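Local atomic coordinates of DNA annealing helicase and endonuclease ZRANB3 (Homo sapiens, PDB entry 5MKW), a protein that anneals DNA strands as an ATP-dependent helicase and cuts DNA as an endonuclease at stalled replication forks, its HNH nuclease domain being the part in this structure. Residues D75-V80 with N91-C96. Numbering follows the deposited sequence.
Sequences DHIKPV and NLQTLC. With ZN (zinc ion), chain C.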
ATOM      1  N   ASP A  75      -3.607  -0.163  -6.439  1.00 22.97           N
ATOM      2  CA  ASP A  75      -4.854   0.539  -6.186  1.00 26.00           C
ATOM      3  C   ASP A  75      -5.258   1.304  -7.435  1.00 26.19           C
ATOM      4  O   ASP A  75      -4.541   1.296  -8.449  1.00 23.28           O
ATOM      5  CB  ASP A  75      -4.676   1.487  -4.985  1.00 28.01           C
ATOM      6  CG  ASP A  75      -5.992   1.798  -4.242  1.00 36.82           C
ATOM      7  OD1 ASP A  75      -7.107   1.653  -4.829  1.00 36.48           O
ATOM      8  OD2 ASP A  75      -5.884   2.288  -3.100  1.00 39.54           O
ATOM      9  N   HIS A  76      -6.412   1.952  -7.381  1.00 25.25           N
ATOM     10  CA  HIS A  76      -6.939   2.675  -8.538  1.00 26.46           C
ATOM     11  C   HIS A  76      -6.197   3.975  -8.775  1.00 26.67           C
ATOM     12  O   HIS A  76      -5.843   4.684  -7.827  1.00 27.07           O
ATOM     13  CB  HIS A  76      -8.416   3.024  -8.337  1.00 29.82           C
ATOM     14  CG  HIS A  76      -9.290   1.833  -8.194  1.00 33.20           C
ATOM     15  ND1 HIS A  76      -9.900   1.502  -7.010  1.00 36.98           N
ATOM     16  CD2 HIS A  76      -9.626   0.870  -9.078  1.00 37.36           C
ATOM     17  CE1 HIS A  76     -10.618   0.406  -7.181  1.00 36.92           C
ATOM     18  NE2 HIS A  76     -10.459  -0.004  -8.423  1.00 39.99           N
ATOM     19  N   ILE A  77      -6.056   4.354 -10.044  1.00 26.63           N
ATOM     20  CA  ILE A  77      -5.573   5.684 -10.361  1.00 29.99           C
ATOM     21  C   ILE A  77      -6.711   6.694 -10.231  1.00 32.50           C
ATOM     22  O   ILE A  77      -6.532   7.733  -9.595  1.00 33.28           O
ATOM     23  CB  ILE A  77      -5.002   5.786 -11.775  1.00 32.51           C
ATOM     24  CG1 ILE A  77      -3.786   4.868 -11.944  1.00 30.73           C
ATOM     25  CG2 ILE A  77      -4.662   7.244 -12.087  1.00 35.06           C
ATOM     26  CD1 ILE A  77      -3.426   4.619 -13.395  1.00 30.75           C
ATOM     27  N   LYS A  78      -7.876   6.355 -10.797  1.00 31.03           N
ATOM     28  CA  LYS A  78      -9.102   7.158 -10.663  1.00 38.76           C
ATOM     29  C   LYS A  78     -10.129   6.366  -9.855  1.00 38.98           C
ATOM     30  O   LYS A  78     -10.775   5.412 -10.376  1.00 32.74           O
ATOM     31  CB  LYS A  78      -9.697   7.488 -12.032  1.00 39.49           C
ATOM     32  CG  LYS A  78      -8.662   7.986 -13.029  1.00 46.37           C
ATOM     33  CD  LYS A  78      -9.288   8.720 -14.226  1.00 53.26           C
ATOM     34  CE  LYS A  78      -8.403   8.650 -15.469  1.00 60.41           C
ATOM     35  NZ  LYS A  78      -8.115   9.997 -16.048  1.00 64.32           N
ATOM     36  N   PRO A  79     -10.122   6.594  -8.536  1.00 41.98           N
ATOM     37  CA  PRO A  79     -11.201   5.967  -7.772  1.00 46.50           C
ATOM     38  C   PRO A  79     -12.472   6.802  -7.835  1.00 49.78           C
ATOM     39  O   PRO A  79     -12.444   8.029  -7.969  1.00 46.03           O
ATOM     40  CB  PRO A  79     -10.673   5.932  -6.341  1.00 43.05           C
ATOM     41  CG  PRO A  79      -9.680   7.048  -6.276  1.00 42.15           C
ATOM     42  CD  PRO A  79      -9.104   7.215  -7.664  1.00 42.84           C
ATOM     43  N   VAL A  80     -13.571   6.111  -7.637  1.00 50.57           N
ATOM     44  CA  VAL A  80     -14.839   6.743  -7.379  1.00 50.78           C
ATOM     45  C   VAL A  80     -14.798   7.361  -5.959  1.00 48.83           C
ATOM     46  O   VAL A  80     -14.053   6.890  -5.079  1.00 44.48           O
ATOM     47  CB  VAL A  80     -15.927   5.656  -7.548  1.00 55.98           C
ATOM     48  CG1 VAL A  80     -17.311   6.199  -7.243  1.00 59.74           C
ATOM     49  CG2 VAL A  80     -15.853   5.083  -8.970  1.00 60.46           C
ATOM     50  N   ASN A  91      -6.156   1.530 -15.240  1.00 28.60           N
ATOM     51  CA  ASN A  91      -6.591   2.313 -14.071  1.00 29.51           C
ATOM     52  C   ASN A  91      -5.931   1.867 -12.757  1.00 25.56           C
ATOM     53  O   ASN A  91      -6.383   2.239 -11.687  1.00 27.38           O
ATOM     54  CB  ASN A  91      -8.121   2.245 -13.896  1.00 26.49           C
ATOM     55  CG  ASN A  91      -8.648   3.311 -12.963  1.00 27.07           C
ATOM     56  OD1 ASN A  91      -8.127   4.422 -12.918  1.00 25.96           O
ATOM     57  ND2 ASN A  91      -9.664   2.965 -12.175  1.00 27.62           N
ATOM     58  N   LEU A  92      -4.807   1.168 -12.852  1.00 24.83           N
ATOM     59  CA  LEU A  92      -4.130   0.683 -11.655  1.00 25.80           C
ATOM     60  C   LEU A  92      -2.712   1.247 -11.458  1.00 23.40           C
ATOM     61  O   LEU A  92      -2.002   1.530 -12.418  1.00 22.22           O
ATOM     62  CB  LEU A  92      -4.071  -0.827 -11.693  1.00 26.88           C
ATOM     63  CG  LEU A  92      -5.430  -1.535 -11.714  1.00 27.08           C
ATOM     64  CD1 LEU A  92      -5.243  -3.050 -11.663  1.00 28.85           C
ATOM     65  CD2 LEU A  92      -6.310  -1.084 -10.566  1.00 28.15           C
ATOM     66  N   GLN A  93      -2.285   1.322 -10.205  1.00 20.56           N
ATOM     67  CA  GLN A  93      -1.011   1.890  -9.859  1.00 19.24           C
ATOM     68  C   GLN A  93      -0.527   1.253  -8.563  1.00 21.71           C
ATOM     69  O   GLN A  93      -1.323   0.772  -7.759  1.00 18.62           O
ATOM     70  CB  GLN A  93      -1.098   3.406  -9.729  1.00 20.21           C
ATOM     71  CG  GLN A  93      -1.804   3.883  -8.457  1.00 20.16           C
ATOM     72  CD  GLN A  93      -1.982   5.364  -8.340  1.00 20.14           C
ATOM     73  OE1 GLN A  93      -2.954   5.866  -7.702  1.00 22.54           O
ATOM     74  NE2 GLN A  93      -1.198   6.066  -9.082  1.00 19.89           N
ATOM     75  N   THR A  94       0.787   1.309  -8.388  1.00 20.04           N
ATOM     76  CA  THR A  94       1.467   0.935  -7.185  1.00 18.89           C
ATOM     77  C   THR A  94       1.437   2.090  -6.218  1.00 17.57           C
ATOM     78  O   THR A  94       1.772   3.242  -6.564  1.00 17.98           O
ATOM     79  CB  THR A  94       2.949   0.592  -7.524  1.00 19.15           C
ATOM     80  OG1 THR A  94       2.990  -0.464  -8.501  1.00 18.30           O
ATOM     81  CG2 THR A  94       3.670   0.152  -6.287  1.00 18.93           C
ATOM     82  N   LEU A  95       1.031   1.774  -4.998  1.00 17.12           N
ATOM     83  CA  LEU A  95       1.136   2.692  -3.863  1.00 19.20           C
ATOM     84  C   LEU A  95       1.936   2.008  -2.765  1.00 18.39           C
ATOM     85  O   LEU A  95       1.712   0.817  -2.469  1.00 18.90           O
ATOM     86  CB  LEU A  95      -0.260   3.033  -3.294  1.00 20.48           C
ATOM     87  CG  LEU A  95      -1.294   3.763  -4.152  1.00 22.88           C
ATOM     88  CD1 LEU A  95      -2.547   4.059  -3.337  1.00 25.39           C
ATOM     89  CD2 LEU A  95      -0.741   5.053  -4.724  1.00 24.34           C
ATOM     90  N   CYS A  96       2.809   2.750  -2.087  1.00 18.35           N
ATOM     91  CA  CYS A  96       3.356   2.257  -0.855  1.00 18.84           C
ATOM     92  C   CYS A  96       2.198   2.131   0.168  1.00 18.24           C
ATOM     93  O   CYS A  96       1.088   2.693  -0.000  1.00 17.55           O
ATOM     94  CB  CYS A  96       4.457   3.204  -0.319  1.00 19.25           C
ATOM     95  SG  CYS A  96       3.855   4.742   0.373  1.00 19.63           S
TER
HETATM   96 ZN    ZN C 201       3.753   6.417  -1.279  1.00 21.72          ZN
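The His76 ring and the Asn91 amide meet obliquely, with their planes 30° apart. His76 CD2 lies 3.7 Å from Asn91 ND2, and CD2 of Leu92 also approaches the ring at a slant. Asn91 uses both ends of its amide on one residue. Its OD1 accepts a hydrogen bond from Lys78 N at 2.9 Å, with the donor tilted from the carbonyl plane. Its ND2 gives a nearly straight bond, 168° at the hydrogen, to Lys78 O, which lies in the amide plane. ND2 also bonds Gln86 O. These three bonds fix the rotation of the buried amide and tie the chain after His76 to the residue next to Leu92. Chi1 of -164° swings Asn91 CG away from its own N, and this brings the amide to Lys78. Ile77 N bonds Asn91 O at 2.7 Å, from above the carbonyl plane. CD1 of Ile77 rests 3.5 Å from Leu92 O, and its CG1 packs on Gln93 CB.

Asp75 and Gln93 form an antiparallel hydrogen-bonded pair, with Asp75 N 2.8 Å from Gln93 O. Asp75 CB touches Leu95 CD1 at 3.7 Å, while its OD1 accepts His76 N.

This is the two-stranded antiparallel hairpin of the HNH (His-Me finger) fold, within the region assigned to endonuclease activity. Cys96 ends the second strand and binds zinc with Cys20, Cys23 and Cys99. Leu92 packs on Leu8 and Val12 of helix 5-16. Asp75 and Gln93 both touch Arg103 of helix 97-118, which starts directly after Cys96.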